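Protein HTP-2 (Caenorhabditis elegans, PDB 4TZM) is a HORMA domain protein of the meiotic chromosome axis that binds a closure motif of its partner HTP-3, probably helping to assemble the axis. Local coordinates at residues A[58-61]-A[62-66]; A[96-99]-A[100-103]; A[150-153]-A[154-158]; A[169-172]-A[173-177]; A[178-182]-A[183-187]. All blocks are in the same frame, centred on the assembly; numbering follows the deposited sequence.

Contact 1: A[58-61]-A[62-66]; sequences NILE and KEYFS
Leu-60 meets Tyr-64 and Phe-65 in a turn of the HORMA domain, where the loop after helix 35-56 passes through a short 3-10 segment into strand 65-69. The Leu-60 side chain and the Tyr-64 ring cross at about a right angle, the leucine CB lying 3.6 Å from Tyr-64 CD2, with the leucine branch CD2 close by. The same leucine CB lies 3.5 Å from Phe-65 CE2, so one methylene touches both aromatic residues. Glu-61 runs side by side with Tyr-64, pointing the same way, its carboxylate turned 53° from the ring plane. A bend at chi2 (85°) folds the glutamate back along the tyrosine and puts Glu-61 OE2 beside Tyr-64 CE2. The turn itself is closed by Tyr-64 N donating to Glu-61 O at 3.0 Å, from above the carbonyl plane. With the ring gone, an alanine at Tyr-64 would probably take away one of the surfaces Leu-60 rests on and leave the Glu-61 carboxylate without the ring beside it. Beyond the turn, Phe-65 packs on Leu-54 and Leu-79, while Ile-59 and Leu-60 touch apolar side chains of the bound peptide, which places this turn beside that peptide. The phenylalanine presents its edge to two successive carbonyl oxygens: CE2 is 3.2 Å from Leu-60 O, and CD2 is 3.2 Å from Glu-61 O.

Contact 2: A[96-99]-A[100-103]; sequences AGDA and TKDG
Thr-100 grips Gly-97 O twice at the C-terminal end of helix 84-102, and this is the close-packed part of the contact. Its OG1 donates to Gly-97 O at 2.8 Å in the carbonyl plane, while Thr-100 N reaches the same oxygen at 3.0 Å from well above that plane. The hydroxyl can do so because chi1 of 66° sets OG1 between the backbone N and the carbonyl carbon, within reach of Gly-97 O. Here the regular pattern of helical bonds is interrupted, and the three-residue links from Gly-97 and Asp-98 take over, the second with Lys-101 N 3.2 Å from Asp-98 O. The solvent side is looser: the Lys-101 chain is extended, yet NZ stays 4.3 Å from Asp-98 OD1, beyond a salt bridge, and makes a weak hydrogen bond to Asn-40 OD1. Gly-103, with positive phi, ends the helix as the C-prime residue of a Schellman motif; a side chain there would jam against the preceding carbonyl oxygen. Towards the interior, Ala-96 and Ala-99 rest on Ile-108 and Leu-105 of strand 105-113, whereas the Thr-100 hydroxyl bonds to Ser-39 and Lys-101 packs on Ile-43, both in helix 35-56.

Contact 3: A[150-153]-A[154-158]; sequences DPHF and AELAQ
The first turn of the short helix 153-158, entered from the loop that follows strand 138-139, joins His-152 to Leu-156 and Phe-153 to Ala-157. Both pairs are four residues apart and joined by backbone bonds; the second also has a close side-chain contact. Leu-156 N donates to His-152 O at 3.0 Å, and Ala-157 N reaches Phe-153 O at 2.8 Å; in each case the donor lies nearly along the C=O axis. In the second pair, the methyl of Ala-157 sits over one face of the Phe-153 ring, a CH-pi contact with CB 4.3 Å from the ring centroid and displaced toward the rim. The nearest ring atom is Phe-153 CE1, 4.0 Å from that methyl. The phenylalanine reaches this place with CG opposite its own backbone N (chi1 -173°), a rotation that also brings the ring close to the amide of Ala-154. Leu-156 meets His-152 more loosely, its CD2 lying near the plane of the imidazole, 4.3 Å from His-152 CD2. The histidine ring stacks on that of His-243, and Leu-156 packs on Ile-130 and Ala-241, so the inner side of the turn faces strands 123-133 and 240-248. Glu-155 extends from the outer, exposed side. An amphipathic helical turn laid across a beta-sheet is what results, with i to i+4 pairing typical of an alpha-helix.

Contact 4: A[169-172]-A[173-177]; sequences DQMV and TIVRS
Asp-169 O is gripped by two donors of Thr-173, the backbone N at 3.0 Å and the hydroxyl OG1 at 3.1 Å, which approach from opposite faces of the carbonyl plane. The hydroxyl turns back to this oxygen because OG1 stands opposite the carbonyl carbon, beside its own backbone N (chi1 -72°). One turn on the pattern recurs: Thr-173 O accepts from Ser-177 N at 2.9 Å and from Ser-177 OG at 3.1 Å, again from opposite faces. Two hydroxyl side chains, four residues apart, thus fold onto the backbone, their hydroxyls satisfied by carbonyl oxygens of the preceding turn. Between them run ordinary i to i+4 bonds. All belong to helix 164-185, a long helix of the HORMA domain whose buried side packs on helix 35-56 and strand 228-235. There Met-171, bent at both chi2 and chi3, brings SD to 3.9 Å from Val-175 CG2, the two side chains crossing obliquely. Met-171 also packs on Phe-41 and Ala-45, and Ile-174 on Val-49, Ile-232 and Leu-235. Gln-170 hydrogen-bonds through OE1 to Arg-236 N, just past strand 228-235. On another side, where Val-172 also touches Thr-71, Val-172 and Arg-176 lie side by side and point the same way. The methyl CG1 of Val-172 comes to the edge of the guanidinium, in its plane, 3.4 Å from Arg-176 NH1.

Contact 5: A[178-182]-A[183-187]; sequences VQFLC and TKVLE
The last turns of helix 164-185 widen into a pi-type turn, where Leu-181 O accepts from both Val-185 N and Leu-186 N. The i to i+5 bond, from Leu-186 N, is the shorter and straighter at 2.8 Å and 169°, whereas Val-185 N comes from above the carbonyl plane at 3.2 Å. Two residues earlier, Gln-179 O is also doubly held, by Thr-183 N and by Thr-183 OG1, the hydroxyl lying in the carbonyl plane at 2.9 Å. The widened turn sets Leu-186 against Leu-181. Chi1 of 172° carries Leu-181 CG opposite the backbone N, and its CD1 then touches both Leu-186 CG at 3.7 Å and the CG1 methyl of Val-185 at 3.9 Å. Those side chains meet at oblique angles, and Phe-125, Val-230 and Ile-232 of the neighbouring strands cover Leu-181 further. Shortened to an alanine, Leu-181 would probably leave a gap between Val-185 and Leu-186 and weaken the hold of the helix end on strands 123-133 and 228-235. Cys-182 and Thr-183 touch Gln-56 of helix 35-56, Cys-182 meeting Phe-125 as well, and Gln-179 NE2 hydrogen-bonds to Ser-75 O. On the exposed side Phe-180 crosses Lys-184 at about a right angle, with CE1 3.7 Å from the lysine CB. Across the ring, Phe-180 CE2 sits 3.5 Å from the CG2 methyl of Val-185.

How the contacts relate
Contacts 4 and 5 share helix 164-185, yet contact 4 is regular helix with hydroxyls folded onto its backbone, whereas contact 5 loses regularity in a wider turn. Both place apolar residues against helix 35-56 and strand 228-235. Contact 2 is the most buried; its alanines lie on strand 105-113 and its polar residues on helix 35-56. Contacts 1 and 3 are partly exposed and lie on opposite sides of the chain's centre, about 34 Å apart between centres; aromatic rings dominate both. Contact 1 touches the bound peptide, and the nearest atoms of contacts 1 and 5 are about 7 Å apart.

Contact 1: A[58-61]-A[62-66]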
loop_
_atom_site.group_PDB
_atom_site.type_symbol
_atom_site.label_atom_id
_atom_site.label_comp_id
_atom_site.label_asym_id
_atom_site.label_seq_id
_atom_site.Cartn_x
_atom_site.Cartn_y
_atom_site.Cartn_z
ATOM N N ASN A 58 -1.778 -2.668 -16.083
ATOM C CA ASN A 58 -0.950 -2.626 -17.286
ATOM C C ASN A 58 -0.234 -1.281 -17.441
ATOM O O ASN A 58 0.003 -0.810 -18.551
ATOM C CB ASN A 58 -1.796 -2.943 -18.529
ATOM C CG ASN A 58 -0.951 -3.345 -19.730
ATOM O OD1 ASN A 58 -0.704 -2.540 -20.629
ATOM N ND2 ASN A 58 -0.504 -4.595 -19.747
ATOM N N ILE A 59 0.102 -0.670 -16.309
ATOM C CA ILE A 59 0.836 0.586 -16.298
ATOM C C ILE A 59 2.293 0.309 -16.644
ATOM O O ILE A 59 2.942 1.090 -17.340
ATOM C CB ILE A 59 0.722 1.286 -14.932
ATOM C CG1 ILE A 59 -0.746 1.595 -14.625
ATOM C CG2 ILE A 59 1.551 2.558 -14.895
ATOM C CD1 ILE A 59 -0.964 2.339 -13.315
ATOM N N LEU A 60 2.794 -0.822 -16.158
ATOM C CA LEU A 60 4.113 -1.318 -16.535
ATOM C C LEU A 60 4.000 -2.737 -17.080
ATOM O O LEU A 60 3.269 -3.560 -16.525
ATOM C CB LEU A 60 5.067 -1.287 -15.342
ATOM C CG LEU A 60 5.497 0.086 -14.827
ATOM C CD1 LEU A 60 6.384 -0.073 -13.606
ATOM C CD2 LEU A 60 6.212 0.869 -15.917
ATOM N N GLU A 61 4.723 -3.018 -18.161
ATOM C CA GLU A 61 4.705 -4.339 -18.791
ATOM C C GLU A 61 5.275 -5.409 -17.866
ATOM O O GLU A 61 6.044 -5.104 -16.955
ATOM C CB GLU A 61 5.493 -4.326 -20.106
ATOM C CG GLU A 61 4.980 -3.342 -21.148
ATOM C CD GLU A 61 5.532 -1.943 -20.952
ATOM O OE1 GLU A 61 4.863 -0.972 -21.362
ATOM O OE2 GLU A 61 6.642 -1.815 -20.394
ATOM N N LYS A 62 4.911 -6.664 -18.125
ATOM C CA LYS A 62 5.312 -7.795 -17.286
ATOM C C LYS A 62 6.830 -7.982 -17.161
ATOM O O LYS A 62 7.292 -8.720 -16.292
ATOM C CB LYS A 62 4.686 -9.087 -17.823
ATOM C CG LYS A 62 5.064 -9.392 -19.265
ATOM C CD LYS A 62 4.629 -10.789 -19.681
ATOM C CE LYS A 62 5.152 -11.123 -21.071
ATOM N NZ LYS A 62 4.848 -12.524 -21.476
ATOM N N GLU A 63 7.594 -7.328 -18.031
ATOM C CA GLU A 63 9.056 -7.402 -17.988
ATOM C C GLU A 63 9.624 -6.762 -16.715
ATOM O O GLU A 63 10.672 -7.175 -16.209
ATOM C CB GLU A 63 9.662 -6.728 -19.225
ATOM C CG GLU A 63 9.967 -7.675 -20.386
ATOM C CD GLU A 63 8.729 -8.356 -20.946
ATOM O OE1 GLU A 63 8.732 -9.600 -21.055
ATOM O OE2 GLU A 63 7.756 -7.651 -21.289
ATOM N N TYR A 64 8.921 -5.758 -16.202
ATOM C CA TYR A 64 9.346 -5.032 -15.009
ATOM C C TYR A 64 9.032 -5.785 -13.717
ATOM O O TYR A 64 9.400 -5.342 -12.627
ATOM C CB TYR A 64 8.679 -3.657 -14.974
ATOM C CG TYR A 64 9.085 -2.757 -16.116
ATOM C CD1 TYR A 64 10.426 -2.515 -16.392
ATOM C CD2 TYR A 64 8.131 -2.165 -16.930
ATOM C CE1 TYR A 64 10.805 -1.696 -17.440
ATOM C CE2 TYR A 64 8.500 -1.345 -17.981
ATOM C CZ TYR A 64 9.839 -1.114 -18.232
ATOM O OH TYR A 64 10.216 -0.301 -19.274
ATOM N N PHE A 65 8.364 -6.926 -13.844
ATOM C CA PHE A 65 7.903 -7.669 -12.678
ATOM C C PHE A 65 8.434 -9.093 -12.629
ATOM O O PHE A 65 9.011 -9.590 -13.591
ATOM C CB PHE A 65 6.382 -7.708 -12.651
ATOM C CG PHE A 65 5.741 -6.355 -12.639
ATOM C CD1 PHE A 65 5.459 -5.713 -11.439
ATOM C CD2 PHE A 65 5.419 -5.722 -13.829
ATOM C CE1 PHE A 65 4.860 -4.459 -11.432
ATOM C CE2 PHE A 65 4.823 -4.472 -13.833
ATOM C CZ PHE A 65 4.543 -3.838 -12.636
ATOM N N SER A 66 8.226 -9.747 -11.492
ATOM C CA SER A 66 8.566 -11.153 -11.340
ATOM C C SER A 66 7.439 -11.877 -10.608
ATOM O O SER A 66 6.669 -11.257 -9.874
ATOM C CB SER A 66 9.887 -11.317 -10.592
ATOM O OG SER A 66 10.289 -12.676 -10.591
#

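Contact 2: A[96-99]-A[100-103]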
loop_
_atom_site.group_PDB
_atom_site.type_symbol
_atom_site.label_atom_id
_atom_site.label_comp_id
_atom_site.label_asym_id
_atom_site.label_seq_id
_atom_site.Cartn_x
_atom_site.Cartn_y
_atom_site.Cartn_z
ATOM N N ALA A 96 8.983 5.429 1.115
ATOM C CA ALA A 96 7.691 5.798 1.683
ATOM C C ALA A 96 7.342 4.870 2.841
ATOM O O ALA A 96 6.852 5.312 3.882
ATOM C CB ALA A 96 6.612 5.757 0.621
ATOM N N GLY A 97 7.611 3.581 2.651
ATOM C CA GLY A 97 7.448 2.599 3.705
ATOM C C GLY A 97 8.311 2.861 4.926
ATOM O O GLY A 97 7.867 2.653 6.056
ATOM N N ASP A 98 9.543 3.317 4.716
ATOM C CA ASP A 98 10.436 3.584 5.843
ATOM C C ASP A 98 9.895 4.710 6.711
ATOM O O ASP A 98 10.184 4.781 7.905
ATOM C CB ASP A 98 11.849 3.926 5.362
ATOM C CG ASP A 98 12.651 2.693 4.977
ATOM O OD1 ASP A 98 12.371 1.603 5.517
ATOM O OD2 ASP A 98 13.566 2.815 4.136
ATOM N N ALA A 99 9.096 5.583 6.109
ATOM C CA ALA A 99 8.503 6.699 6.830
ATOM C C ALA A 99 7.394 6.266 7.799
ATOM O O ALA A 99 6.956 7.067 8.624
ATOM C CB ALA A 99 7.968 7.727 5.847
ATOM N N THR A 100 6.938 5.017 7.717
ATOM C CA THR A 100 5.944 4.550 8.687
ATOM C C THR A 100 6.617 4.184 10.007
ATOM O O THR A 100 5.962 4.140 11.047
ATOM C CB THR A 100 5.120 3.330 8.186
ATOM O OG1 THR A 100 5.965 2.182 8.045
ATOM C CG2 THR A 100 4.434 3.632 6.865
ATOM N N LYS A 101 7.922 3.927 9.968
ATOM C CA LYS A 101 8.670 3.654 11.194
ATOM C C LYS A 101 8.758 4.912 12.041
ATOM O O LYS A 101 8.535 4.879 13.252
ATOM C CB LYS A 101 10.067 3.130 10.881
ATOM C CG LYS A 101 10.049 1.800 10.168
ATOM C CD LYS A 101 11.429 1.220 10.015
ATOM C CE LYS A 101 11.327 -0.215 9.555
ATOM N NZ LYS A 101 12.636 -0.747 9.090
ATOM N N ASP A 102 9.083 6.023 11.393
ATOM C CA ASP A 102 9.107 7.315 12.062
ATOM C C ASP A 102 7.688 7.759 12.416
ATOM O O ASP A 102 7.487 8.536 13.345
ATOM C CB ASP A 102 9.784 8.365 11.178
ATOM C CG ASP A 102 11.172 7.946 10.717
ATOM O OD1 ASP A 102 11.402 6.735 10.518
ATOM O OD2 ASP A 102 12.034 8.835 10.545
ATOM N N GLY A 103 6.710 7.260 11.664
ATOM C CA GLY A 103 5.320 7.628 11.862
ATOM C C GLY A 103 4.945 8.924 11.165
ATOM O O GLY A 103 4.098 9.672 11.653
#

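Contact 3: A[150-153]-A[154-158]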
loop_
_atom_site.group_PDB
_atom_site.type_symbol
_atom_site.label_atom_id
_atom_site.label_comp_id
_atom_site.label_asym_id
_atom_site.label_seq_id
_atom_site.Cartn_x
_atom_site.Cartn_y
_atom_site.Cartn_z
ATOM N N ASP A 150 -11.826 12.020 7.474
ATOM C CA ASP A 150 -11.933 10.943 6.492
ATOM C C ASP A 150 -12.888 9.846 6.970
ATOM O O ASP A 150 -12.862 9.466 8.140
ATOM C CB ASP A 150 -10.551 10.350 6.208
ATOM C CG ASP A 150 -9.562 11.387 5.718
ATOM O OD1 ASP A 150 -9.971 12.282 4.949
ATOM O OD2 ASP A 150 -8.376 11.305 6.105
ATOM N N PRO A 151 -13.722 9.322 6.056
ATOM C CA PRO A 151 -14.802 8.381 6.389
ATOM C C PRO A 151 -14.319 7.067 7.008
ATOM O O PRO A 151 -15.039 6.463 7.806
ATOM C CB PRO A 151 -15.465 8.118 5.032
ATOM C CG PRO A 151 -14.406 8.406 4.030
ATOM C CD PRO A 151 -13.623 9.547 4.603
ATOM N N HIS A 152 -13.116 6.636 6.644
ATOM C CA HIS A 152 -12.588 5.350 7.086
ATOM C C HIS A 152 -12.082 5.380 8.524
ATOM O O HIS A 152 -12.111 4.363 9.216
ATOM C CB HIS A 152 -11.451 4.905 6.163
ATOM C CG HIS A 152 -10.203 5.721 6.314
ATOM N ND1 HIS A 152 -10.035 6.945 5.711
ATOM C CD2 HIS A 152 -9.063 5.484 7.012
ATOM C CE1 HIS A 152 -8.844 7.431 6.024
ATOM N NE2 HIS A 152 -8.237 6.563 6.812
ATOM N N PHE A 153 -11.618 6.548 8.961
ATOM C CA PHE A 153 -10.868 6.675 10.210
ATOM C C PHE A 153 -11.626 6.141 11.423
ATOM O O PHE A 153 -11.111 5.291 12.145
ATOM C CB PHE A 153 -10.471 8.138 10.446
ATOM C CG PHE A 153 -9.561 8.340 11.632
ATOM C CD1 PHE A 153 -10.084 8.599 12.893
ATOM C CD2 PHE A 153 -8.183 8.276 11.485
ATOM C CE1 PHE A 153 -9.248 8.786 13.986
ATOM C CE2 PHE A 153 -7.341 8.463 12.572
ATOM C CZ PHE A 153 -7.874 8.717 13.824
ATOM N N ALA A 154 -12.843 6.637 11.636
ATOM C CA ALA A 154 -13.640 6.270 12.806
ATOM C C ALA A 154 -13.729 4.758 13.002
ATOM O O ALA A 154 -13.553 4.258 14.112
ATOM C CB ALA A 154 -15.037 6.869 12.701
ATOM N N GLU A 155 -13.982 4.028 11.922
ATOM C CA GLU A 155 -14.078 2.576 12.008
ATOM C C GLU A 155 -12.705 1.930 12.201
ATOM O O GLU A 155 -12.496 1.177 13.153
ATOM C CB GLU A 155 -14.751 2.010 10.758
ATOM C CG GLU A 155 -14.921 0.501 10.781
ATOM C CD GLU A 155 -15.628 -0.025 9.548
ATOM O OE1 GLU A 155 -15.882 0.776 8.621
ATOM O OE2 GLU A 155 -15.932 -1.236 9.505
ATOM N N LEU A 156 -11.774 2.235 11.300
ATOM C CA LEU A 156 -10.448 1.617 11.311
ATOM C C LEU A 156 -9.662 1.899 12.593
ATOM O O LEU A 156 -8.848 1.078 13.020
ATOM C CB LEU A 156 -9.637 2.086 10.098
ATOM C CG LEU A 156 -8.414 1.228 9.767
ATOM C CD1 LEU A 156 -8.838 -0.216 9.535
ATOM C CD2 LEU A 156 -7.656 1.773 8.560
ATOM N N ALA A 157 -9.901 3.057 13.201
ATOM C CA ALA A 157 -9.230 3.418 14.446
ATOM C C ALA A 157 -9.668 2.504 15.582
ATOM O O ALA A 157 -8.871 2.152 16.452
ATOM C CB ALA A 157 -9.505 4.871 14.799
ATOM N N GLN A 158 -10.941 2.122 15.564
ATOM C CA GLN A 158 -11.503 1.236 16.577
ATOM C C GLN A 158 -11.104 -0.222 16.344
ATOM O O GLN A 158 -11.212 -1.054 17.245
ATOM C CB GLN A 158 -13.032 1.348 16.601
ATOM C CG GLN A 158 -13.583 2.680 17.100
ATOM C CD GLN A 158 -15.101 2.675 17.224
ATOM O OE1 GLN A 158 -15.808 2.145 16.363
ATOM N NE2 GLN A 158 -15.608 3.258 18.305
#

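Contact 4: A[169-172]-A[173-177]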
loop_
_atom_site.group_PDB
_atom_site.type_symbol
_atom_site.label_atom_id
_atom_site.label_comp_id
_atom_site.label_asym_id
_atom_site.label_seq_id
_atom_site.Cartn_x
_atom_site.Cartn_y
_atom_site.Cartn_z
ATOM N N ASP A 169 -4.900 -12.988 6.322
ATOM C CA ASP A 169 -6.215 -13.011 5.682
ATOM C C ASP A 169 -6.536 -11.666 5.040
ATOM O O ASP A 169 -7.110 -11.608 3.951
ATOM C CB ASP A 169 -7.319 -13.361 6.686
ATOM C CG ASP A 169 -7.264 -14.804 7.149
ATOM O OD1 ASP A 169 -6.567 -15.622 6.512
ATOM O OD2 ASP A 169 -7.936 -15.126 8.154
ATOM N N GLN A 170 -6.184 -10.586 5.731
ATOM C CA GLN A 170 -6.443 -9.242 5.229
ATOM C C GLN A 170 -5.583 -8.948 4.006
ATOM O O GLN A 170 -6.011 -8.243 3.093
ATOM C CB GLN A 170 -6.186 -8.199 6.322
ATOM C CG GLN A 170 -7.223 -8.178 7.442
ATOM C CD GLN A 170 -6.737 -7.434 8.676
ATOM O OE1 GLN A 170 -5.567 -7.063 8.771
ATOM N NE2 GLN A 170 -7.636 -7.216 9.629
ATOM N N MET A 171 -4.370 -9.494 3.990
ATOM C CA MET A 171 -3.445 -9.278 2.877
ATOM C C MET A 171 -3.875 -10.070 1.645
ATOM O O MET A 171 -3.819 -9.568 0.522
ATOM C CB MET A 171 -2.021 -9.662 3.281
ATOM C CG MET A 171 -1.023 -9.659 2.134
ATOM S SD MET A 171 -0.900 -8.053 1.325
ATOM C CE MET A 171 -0.422 -7.024 2.696
ATOM N N VAL A 172 -4.300 -11.309 1.867
ATOM C CA VAL A 172 -4.828 -12.152 0.803
ATOM C C VAL A 172 -6.069 -11.518 0.172
ATOM O O VAL A 172 -6.224 -11.517 -1.050
ATOM C CB VAL A 172 -5.155 -13.560 1.336
ATOM C CG1 VAL A 172 -6.112 -14.290 0.401
ATOM C CG2 VAL A 172 -3.872 -14.355 1.543
ATOM N N THR A 173 -6.935 -10.960 1.011
ATOM C CA THR A 173 -8.142 -10.277 0.545
ATOM C C THR A 173 -7.826 -9.064 -0.333
ATOM O O THR A 173 -8.457 -8.855 -1.370
ATOM C CB THR A 173 -9.012 -9.819 1.736
ATOM O OG1 THR A 173 -9.624 -10.964 2.343
ATOM C CG2 THR A 173 -10.095 -8.849 1.281
ATOM N N ILE A 174 -6.846 -8.268 0.083
ATOM C CA ILE A 174 -6.488 -7.052 -0.643
ATOM C C ILE A 174 -5.982 -7.380 -2.047
ATOM O O ILE A 174 -6.442 -6.795 -3.031
ATOM C CB ILE A 174 -5.425 -6.227 0.121
ATOM C CG1 ILE A 174 -6.092 -5.407 1.226
ATOM C CG2 ILE A 174 -4.669 -5.302 -0.828
ATOM C CD1 ILE A 174 -5.122 -4.596 2.057
ATOM N N VAL A 175 -5.060 -8.336 -2.131
ATOM C CA VAL A 175 -4.452 -8.725 -3.399
ATOM C C VAL A 175 -5.456 -9.391 -4.340
ATOM O O VAL A 175 -5.438 -9.150 -5.549
ATOM C CB VAL A 175 -3.257 -9.657 -3.165
ATOM C CG1 VAL A 175 -2.624 -10.056 -4.490
ATOM C CG2 VAL A 175 -2.241 -8.960 -2.267
ATOM N N ARG A 176 -6.344 -10.209 -3.784
ATOM C CA ARG A 176 -7.419 -10.797 -4.575
ATOM C C ARG A 176 -8.349 -9.713 -5.106
ATOM O O ARG A 176 -8.715 -9.724 -6.278
ATOM C CB ARG A 176 -8.213 -11.817 -3.753
ATOM C CG ARG A 176 -7.647 -13.228 -3.804
ATOM C CD ARG A 176 -8.647 -14.251 -3.279
ATOM N NE ARG A 176 -8.426 -15.574 -3.859
ATOM C CZ ARG A 176 -7.730 -16.545 -3.274
ATOM N NH1 ARG A 176 -7.189 -16.351 -2.079
ATOM N NH2 ARG A 176 -7.582 -17.714 -3.882
ATOM N N SER A 177 -8.721 -8.773 -4.246
ATOM C CA SER A 177 -9.614 -7.692 -4.651
ATOM C C SER A 177 -8.969 -6.803 -5.712
ATOM O O SER A 177 -9.633 -6.377 -6.652
ATOM C CB SER A 177 -10.034 -6.857 -3.439
ATOM O OG SER A 177 -10.943 -7.574 -2.618
#

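Contact 5: A[178-182]-A[183-187]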
loop_
_atom_site.group_PDB
_atom_site.type_symbol
_atom_site.label_atom_id
_atom_site.label_comp_id
_atom_site.label_asym_id
_atom_site.label_seq_id
_atom_site.Cartn_x
_atom_site.Cartn_y
_atom_site.Cartn_z
ATOM N N VAL A 178 -7.675 -6.530 -5.566
ATOM C CA VAL A 178 -6.951 -5.749 -6.562
ATOM C C VAL A 178 -6.963 -6.457 -7.913
ATOM O O VAL A 178 -7.359 -5.872 -8.924
ATOM C CB VAL A 178 -5.492 -5.477 -6.129
ATOM C CG1 VAL A 178 -4.656 -5.026 -7.316
ATOM C CG2 VAL A 178 -5.457 -4.435 -5.029
ATOM N N GLN A 179 -6.544 -7.720 -7.926
ATOM C CA GLN A 179 -6.542 -8.501 -9.158
ATOM C C GLN A 179 -7.935 -8.606 -9.764
ATOM O O GLN A 179 -8.086 -8.575 -10.980
ATOM C CB GLN A 179 -5.979 -9.898 -8.906
ATOM C CG GLN A 179 -4.511 -9.891 -8.520
ATOM C CD GLN A 179 -3.998 -11.265 -8.156
ATOM O OE1 GLN A 179 -4.775 -12.204 -7.987
ATOM N NE2 GLN A 179 -2.679 -11.393 -8.033
ATOM N N PHE A 180 -8.955 -8.720 -8.920
ATOM C CA PHE A 180 -10.321 -8.811 -9.421
ATOM C C PHE A 180 -10.812 -7.461 -9.947
ATOM O O PHE A 180 -11.412 -7.389 -11.020
ATOM C CB PHE A 180 -11.264 -9.330 -8.338
ATOM C CG PHE A 180 -12.714 -9.218 -8.704
ATOM C CD1 PHE A 180 -13.285 -10.094 -9.612
ATOM C CD2 PHE A 180 -13.506 -8.229 -8.146
ATOM C CE1 PHE A 180 -14.619 -9.984 -9.955
ATOM C CE2 PHE A 180 -14.840 -8.116 -8.484
ATOM C CZ PHE A 180 -15.397 -8.993 -9.390
ATOM N N LEU A 181 -10.552 -6.398 -9.187
ATOM C CA LEU A 181 -10.928 -5.038 -9.573
ATOM C C LEU A 181 -10.321 -4.621 -10.913
ATOM O O LEU A 181 -11.019 -4.116 -11.798
ATOM C CB LEU A 181 -10.496 -4.041 -8.493
ATOM C CG LEU A 181 -10.629 -2.545 -8.784
ATOM C CD1 LEU A 181 -12.084 -2.172 -8.996
ATOM C CD2 LEU A 181 -10.019 -1.720 -7.658
ATOM N N CYS A 182 -9.018 -4.832 -11.061
ATOM C CA CYS A 182 -8.307 -4.346 -12.239
ATOM C C CYS A 182 -8.614 -5.162 -13.490
ATOM O O CYS A 182 -8.552 -4.643 -14.603
ATOM C CB CYS A 182 -6.800 -4.333 -11.975
ATOM S SG CYS A 182 -6.296 -3.211 -10.658
ATOM N N THR A 183 -8.943 -6.436 -13.298
ATOM C CA THR A 183 -9.194 -7.350 -14.412
ATOM C C THR A 183 -10.664 -7.413 -14.837
ATOM O O THR A 183 -10.971 -7.313 -16.025
ATOM C CB THR A 183 -8.724 -8.777 -14.063
ATOM O OG1 THR A 183 -7.320 -8.758 -13.779
ATOM C CG2 THR A 183 -8.998 -9.737 -15.211
ATOM N N LYS A 184 -11.568 -7.568 -13.870
ATOM C CA LYS A 184 -12.979 -7.838 -14.166
ATOM C C LYS A 184 -13.921 -6.646 -13.959
ATOM O O LYS A 184 -15.070 -6.695 -14.386
ATOM C CB LYS A 184 -13.476 -9.012 -13.314
ATOM C CG LYS A 184 -12.636 -10.273 -13.416
ATOM C CD LYS A 184 -12.830 -10.972 -14.748
ATOM C CE LYS A 184 -12.107 -12.310 -14.776
ATOM N NZ LYS A 184 -12.513 -13.138 -15.947
ATOM N N VAL A 185 -13.449 -5.586 -13.308
ATOM C CA VAL A 185 -14.324 -4.455 -12.988
ATOM C C VAL A 185 -13.956 -3.168 -13.723
ATOM O O VAL A 185 -14.796 -2.567 -14.394
ATOM C CB VAL A 185 -14.331 -4.156 -11.473
ATOM C CG1 VAL A 185 -15.203 -2.942 -11.179
ATOM C CG2 VAL A 185 -14.818 -5.367 -10.695
ATOM N N LEU A 186 -12.703 -2.744 -13.589
ATOM C CA LEU A 186 -12.244 -1.504 -14.208
ATOM C C LEU A 186 -12.125 -1.622 -15.724
ATOM O O LEU A 186 -11.743 -2.670 -16.251
ATOM C CB LEU A 186 -10.896 -1.077 -13.622
ATOM C CG LEU A 186 -10.889 -0.622 -12.163
ATOM C CD1 LEU A 186 -9.495 -0.167 -11.746
ATOM C CD2 LEU A 186 -11.908 0.486 -11.950
ATOM N N GLU A 187 -12.466 -0.541 -16.419
ATOM C CA GLU A 187 -12.174 -0.417 -17.841
ATOM C C GLU A 187 -10.667 -0.260 -18.018
ATOM O O GLU A 187 -9.975 0.149 -17.082
ATOM C CB GLU A 187 -12.902 0.784 -18.450
ATOM C CG GLU A 187 -14.143 0.444 -19.264
ATOM C CD GLU A 187 -14.601 1.613 -20.117
ATOM O OE1 GLU A 187 -13.988 2.697 -20.016
ATOM O OE2 GLU A 187 -15.567 1.448 -20.892
#